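Local coordinates for protein polyhedrin (PDB 4ZQX) that packs into the crystalline polyhedra that encase cypovirus particles, and binds ATP, at residues N109-P122 with R170-H183. Numbering follows the deposited sequence. Where two conformers were deposited one is given.
Sequences NVDWNKASIDIRGP and RPVSIAVIVPRNMH
An antiparallel pair in a three-stranded sheet joins strand 116-120 to strand 173-179. Ser-116, Asp-118 and Arg-120 form hydrogen-bonded pairs with Ile-177, Ala-175 and Ser-173. Ser-116 N donates to Ile-177 O at 2.9 Å. Ser-173 OG donates to Gly-121 O, just past the end of strand 116-120, at 2.7 Å, in the carbonyl plane. A chi1 of 57° sets this hydroxyl between the backbone N and carbonyl carbon of Ser-173, within hydrogen-bonding distance of Gly-121 O. On the same face, Arg-120 NH1 forms a salt bridge with Asp-118 OD2 at 2.8 Å, on the syn side of the carboxylate, and Arg-120 NH2 bridges to Asp-136. Arg-120 CD also packs on Ala-175 CB. Water 3 links Ser-116 OG to Ala-175 O.

Strand 173-179 is the middle strand, with 50-55 on its other side. The face bearing Ile-117, Ile-119 and Val-176 packs on Phe-104 of strand 101-107, in the six-stranded sheet. There Ile-117 and Val-176 lie side by side, and Ile-119 CG2 touches Val-172 CB at 3.8 Å. The second subunit packs on Ala-175 and Ile-177 with its Thr-203.

On the far side of the turn that Asp-111 O closes with Lys-114 N, a single bridge pairs Val-110 with Arg-180. Asn-181 N donates to Asn-109 O, and Asp-111 N to Pro-179 O. Asn-109 ND2 sits over one face of the Arg-180 guanidinium, 3.5 Å from NH2, while Arg-180 NH1 is held by Pro-48 O. Water 2 connects Asp-111 OD2 with His-183 NE2.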
# COMPACT_ATOMS: atom_id res chain seq x y z
N ASN A 109 0.69 2.79 -23.16
CA ASN A 109 1.85 2.19 -23.80
C ASN A 109 2.24 0.86 -23.15
O ASN A 109 3.34 0.71 -22.63
CB ASN A 109 3.01 3.19 -23.79
CG ASN A 109 4.10 2.83 -24.78
OD1 ASN A 109 3.87 2.12 -25.75
ND2 ASN A 109 5.31 3.33 -24.53
N VAL A 110 1.31 -0.10 -23.22
CA VAL A 110 1.41 -1.38 -22.53
C VAL A 110 2.18 -2.44 -23.31
O VAL A 110 2.09 -2.52 -24.52
CB VAL A 110 -0.01 -1.90 -22.23
CG1 VAL A 110 0.01 -3.33 -21.62
CG2 VAL A 110 -0.76 -0.91 -21.34
N ASP A 111 2.95 -3.25 -22.59
CA ASP A 111 3.57 -4.43 -23.18
C ASP A 111 2.53 -5.54 -23.18
O ASP A 111 2.35 -6.26 -22.19
CB ASP A 111 4.80 -4.87 -22.39
CG ASP A 111 5.55 -6.01 -23.08
OD1 ASP A 111 4.99 -6.64 -24.00
OD2 ASP A 111 6.71 -6.27 -22.70
N TRP A 112 1.81 -5.68 -24.30
CA TRP A 112 0.73 -6.65 -24.38
C TRP A 112 1.22 -8.09 -24.33
O TRP A 112 0.44 -8.99 -24.03
CB TRP A 112 -0.11 -6.42 -25.65
CG TRP A 112 -0.59 -5.01 -25.77
CD1 TRP A 112 -0.15 -4.07 -26.64
CD2 TRP A 112 -1.60 -4.38 -24.98
NE1 TRP A 112 -0.81 -2.89 -26.44
CE2 TRP A 112 -1.71 -3.05 -25.43
CE3 TRP A 112 -2.42 -4.82 -23.93
CZ2 TRP A 112 -2.61 -2.14 -24.87
CZ3 TRP A 112 -3.32 -3.91 -23.37
CH2 TRP A 112 -3.41 -2.58 -23.86
N ASN A 113 2.50 -8.33 -24.60
CA ASN A 113 3.05 -9.66 -24.46
C ASN A 113 3.15 -10.12 -23.00
O ASN A 113 3.17 -11.32 -22.71
CB ASN A 113 4.44 -9.72 -25.08
CG ASN A 113 4.40 -9.84 -26.58
OD1 ASN A 113 4.29 -8.84 -27.29
ND2 ASN A 113 4.52 -11.07 -27.08
N LYS A 114 3.25 -9.16 -22.08
CA LYS A 114 3.64 -9.48 -20.71
C LYS A 114 2.63 -9.03 -19.65
O LYS A 114 2.81 -9.31 -18.46
CB LYS A 114 5.02 -8.88 -20.37
CG LYS A 114 6.21 -9.50 -21.17
CD LYS A 114 6.31 -11.03 -21.08
CE LYS A 114 6.50 -11.55 -19.67
NZ LYS A 114 7.89 -11.40 -19.15
N ALA A 115 1.59 -8.32 -20.07
CA ALA A 115 0.55 -7.93 -19.11
C ALA A 115 -0.09 -9.20 -18.55
O ALA A 115 -0.45 -10.10 -19.31
CB ALA A 115 -0.48 -7.05 -19.78
N SER A 116 -0.19 -9.29 -17.22
CA SER A 116 -0.76 -10.48 -16.60
C SER A 116 -1.91 -10.16 -15.68
O SER A 116 -1.85 -9.21 -14.91
CB SER A 116 0.32 -11.27 -15.86
OG SER A 116 0.90 -10.51 -14.83
N ILE A 117 -2.97 -10.95 -15.77
CA ILE A 117 -4.15 -10.80 -14.93
C ILE A 117 -4.35 -12.13 -14.24
O ILE A 117 -4.63 -13.13 -14.88
CB ILE A 117 -5.40 -10.43 -15.75
CG1 ILE A 117 -5.17 -9.11 -16.50
CG2 ILE A 117 -6.64 -10.34 -14.86
CD1 ILE A 117 -6.25 -8.79 -17.52
N ASP A 118 -4.17 -12.14 -12.93
CA ASP A 118 -4.20 -13.37 -12.15
C ASP A 118 -5.38 -13.30 -11.17
O ASP A 118 -5.40 -12.45 -10.28
CB ASP A 118 -2.86 -13.50 -11.42
CG ASP A 118 -2.69 -14.82 -10.66
OD1 ASP A 118 -3.47 -15.77 -10.88
OD2 ASP A 118 -1.72 -14.88 -9.87
N ILE A 119 -6.37 -14.16 -11.38
CA ILE A 119 -7.51 -14.30 -10.49
C ILE A 119 -7.16 -15.34 -9.44
O ILE A 119 -6.98 -16.53 -9.78
CB ILE A 119 -8.76 -14.73 -11.24
CG1 ILE A 119 -9.02 -13.80 -12.43
CG2 ILE A 119 -9.96 -14.76 -10.30
CD1 ILE A 119 -9.18 -12.36 -12.08
N ARG A 120 -7.04 -14.89 -8.19
CA ARG A 120 -6.50 -15.69 -7.08
C ARG A 120 -7.60 -16.04 -6.09
O ARG A 120 -8.71 -15.56 -6.22
CB ARG A 120 -5.36 -14.95 -6.38
CG ARG A 120 -4.22 -14.55 -7.33
CD ARG A 120 -3.15 -13.73 -6.67
NE ARG A 120 -2.36 -14.47 -5.68
CZ ARG A 120 -1.32 -15.24 -5.97
NH1 ARG A 120 -0.91 -15.39 -7.23
NH2 ARG A 120 -0.66 -15.86 -4.99
N GLY A 121 -7.29 -16.89 -5.12
CA GLY A 121 -8.28 -17.38 -4.18
C GLY A 121 -8.72 -16.36 -3.16
O GLY A 121 -8.21 -15.23 -3.10
N PRO A 122 -9.69 -16.75 -2.32
CA PRO A 122 -10.35 -15.78 -1.44
C PRO A 122 -9.44 -15.23 -0.33
O PRO A 122 -9.80 -14.22 0.29
CB PRO A 122 -11.50 -16.58 -0.83
CG PRO A 122 -11.21 -18.02 -1.12
CD PRO A 122 -10.34 -18.07 -2.32
N ARG A 170 -18.02 -17.60 -6.25
CA ARG A 170 -17.05 -17.74 -5.17
C ARG A 170 -16.20 -16.48 -5.12
O ARG A 170 -15.82 -15.95 -6.16
CB ARG A 170 -16.20 -18.99 -5.41
CG ARG A 170 -15.04 -19.21 -4.46
CD ARG A 170 -14.25 -20.45 -4.88
NE ARG A 170 -13.12 -20.73 -3.99
CZ ARG A 170 -13.24 -21.32 -2.80
NH1 ARG A 170 -14.43 -21.68 -2.36
NH2 ARG A 170 -12.16 -21.54 -2.07
N PRO A 171 -15.91 -15.97 -3.90
CA PRO A 171 -15.06 -14.78 -3.83
C PRO A 171 -13.67 -15.04 -4.38
O PRO A 171 -13.13 -16.13 -4.24
CB PRO A 171 -14.95 -14.50 -2.32
CG PRO A 171 -16.02 -15.30 -1.68
CD PRO A 171 -16.25 -16.48 -2.56
N VAL A 172 -13.10 -14.01 -4.99
CA VAL A 172 -11.74 -14.07 -5.53
C VAL A 172 -10.98 -12.82 -5.10
O VAL A 172 -11.58 -11.86 -4.62
CB VAL A 172 -11.77 -14.15 -7.07
CG1 VAL A 172 -12.50 -15.40 -7.51
CG2 VAL A 172 -12.41 -12.90 -7.66
N SER A 173 -9.65 -12.87 -5.26
CA SER A 173 -8.79 -11.69 -5.13
C SER A 173 -8.08 -11.50 -6.47
O SER A 173 -8.11 -12.39 -7.32
CB SER A 173 -7.79 -11.87 -4.00
OG SER A 173 -7.00 -13.03 -4.18
N ILE A 174 -7.47 -10.34 -6.67
CA ILE A 174 -6.94 -9.98 -7.99
C ILE A 174 -5.52 -9.46 -7.91
O ILE A 174 -5.19 -8.63 -7.05
CB ILE A 174 -7.79 -8.88 -8.65
CG1 ILE A 174 -9.23 -9.35 -8.86
CG2 ILE A 174 -7.19 -8.46 -9.98
CD1 ILE A 174 -10.15 -8.25 -9.41
N ALA A 175 -4.68 -9.93 -8.83
CA ALA A 175 -3.36 -9.34 -9.03
C ALA A 175 -3.13 -9.10 -10.52
O ALA A 175 -3.08 -10.04 -11.30
CB ALA A 175 -2.28 -10.24 -8.49
N VAL A 176 -3.00 -7.83 -10.87
CA VAL A 176 -2.77 -7.41 -12.24
C VAL A 176 -1.41 -6.72 -12.29
O VAL A 176 -1.15 -5.82 -11.49
CB VAL A 176 -3.86 -6.43 -12.72
CG1 VAL A 176 -3.63 -6.00 -14.17
CG2 VAL A 176 -5.20 -7.06 -12.59
N ILE A 177 -0.55 -7.18 -13.19
CA ILE A 177 0.75 -6.58 -13.39
C ILE A 177 0.83 -6.11 -14.83
O ILE A 177 0.69 -6.93 -15.73
CB ILE A 177 1.87 -7.60 -13.13
CG1 ILE A 177 1.77 -8.13 -11.70
CG2 ILE A 177 3.26 -6.96 -13.34
CD1 ILE A 177 2.67 -9.31 -11.39
N VAL A 178 1.05 -4.81 -15.05
CA VAL A 178 1.02 -4.22 -16.39
C VAL A 178 2.32 -3.50 -16.67
O VAL A 178 2.50 -2.35 -16.25
CB VAL A 178 -0.12 -3.20 -16.53
CG1 VAL A 178 -0.20 -2.70 -17.96
CG2 VAL A 178 -1.42 -3.81 -16.11
N PRO A 179 3.25 -4.15 -17.40
CA PRO A 179 4.55 -3.53 -17.67
C PRO A 179 4.52 -2.63 -18.91
O PRO A 179 3.72 -2.86 -19.83
CB PRO A 179 5.48 -4.73 -17.93
CG PRO A 179 4.65 -5.93 -17.89
CD PRO A 179 3.21 -5.53 -17.91
N ARG A 180 5.37 -1.61 -18.90
CA ARG A 180 5.52 -0.72 -20.03
C ARG A 180 6.15 -1.40 -21.27
O ARG A 180 7.09 -2.19 -21.15
CB ARG A 180 6.41 0.46 -19.62
CG ARG A 180 6.41 1.56 -20.67
CD ARG A 180 7.22 2.78 -20.25
NE ARG A 180 6.94 3.89 -21.16
CZ ARG A 180 5.92 4.75 -21.03
NH1 ARG A 180 5.04 4.67 -20.02
NH2 ARG A 180 5.77 5.70 -21.93
N ASN A 181 5.62 -1.08 -22.45
CA ASN A 181 6.22 -1.48 -23.72
C ASN A 181 7.64 -0.90 -23.91
O ASN A 181 7.83 0.32 -23.97
CB ASN A 181 5.26 -1.03 -24.83
CG ASN A 181 5.80 -1.28 -26.23
OD1 ASN A 181 6.82 -1.91 -26.42
ND2 ASN A 181 5.09 -0.76 -27.23
N MET A 182 8.64 -1.78 -24.00
CA MET A 182 10.02 -1.37 -24.27
C MET A 182 10.53 -2.03 -25.56
O MET A 182 11.74 -2.18 -25.77
CB MET A 182 10.93 -1.72 -23.09
CG MET A 182 10.51 -1.04 -21.81
SD MET A 182 11.71 -1.26 -20.47
CE MET A 182 10.69 -0.68 -19.13
N HIS A 183 9.59 -2.37 -26.45
CA HIS A 183 9.95 -3.01 -27.72
C HIS A 183 10.67 -2.08 -28.69
O HIS A 183 11.03 -2.49 -29.79
CB HIS A 183 8.71 -3.63 -28.38
CG HIS A 183 8.13 -4.79 -27.63
ND1 HIS A 183 6.78 -5.06 -27.59
CD2 HIS A 183 8.73 -5.75 -26.88
CE1 HIS A 183 6.57 -6.14 -26.85
NE2 HIS A 183 7.73 -6.57 -26.41
O HOH W 1 1.95 -0.85 -26.61
O HOH W 2 8.01 -8.20 -24.06
O HOH W 3 -0.55 -11.15 -12.38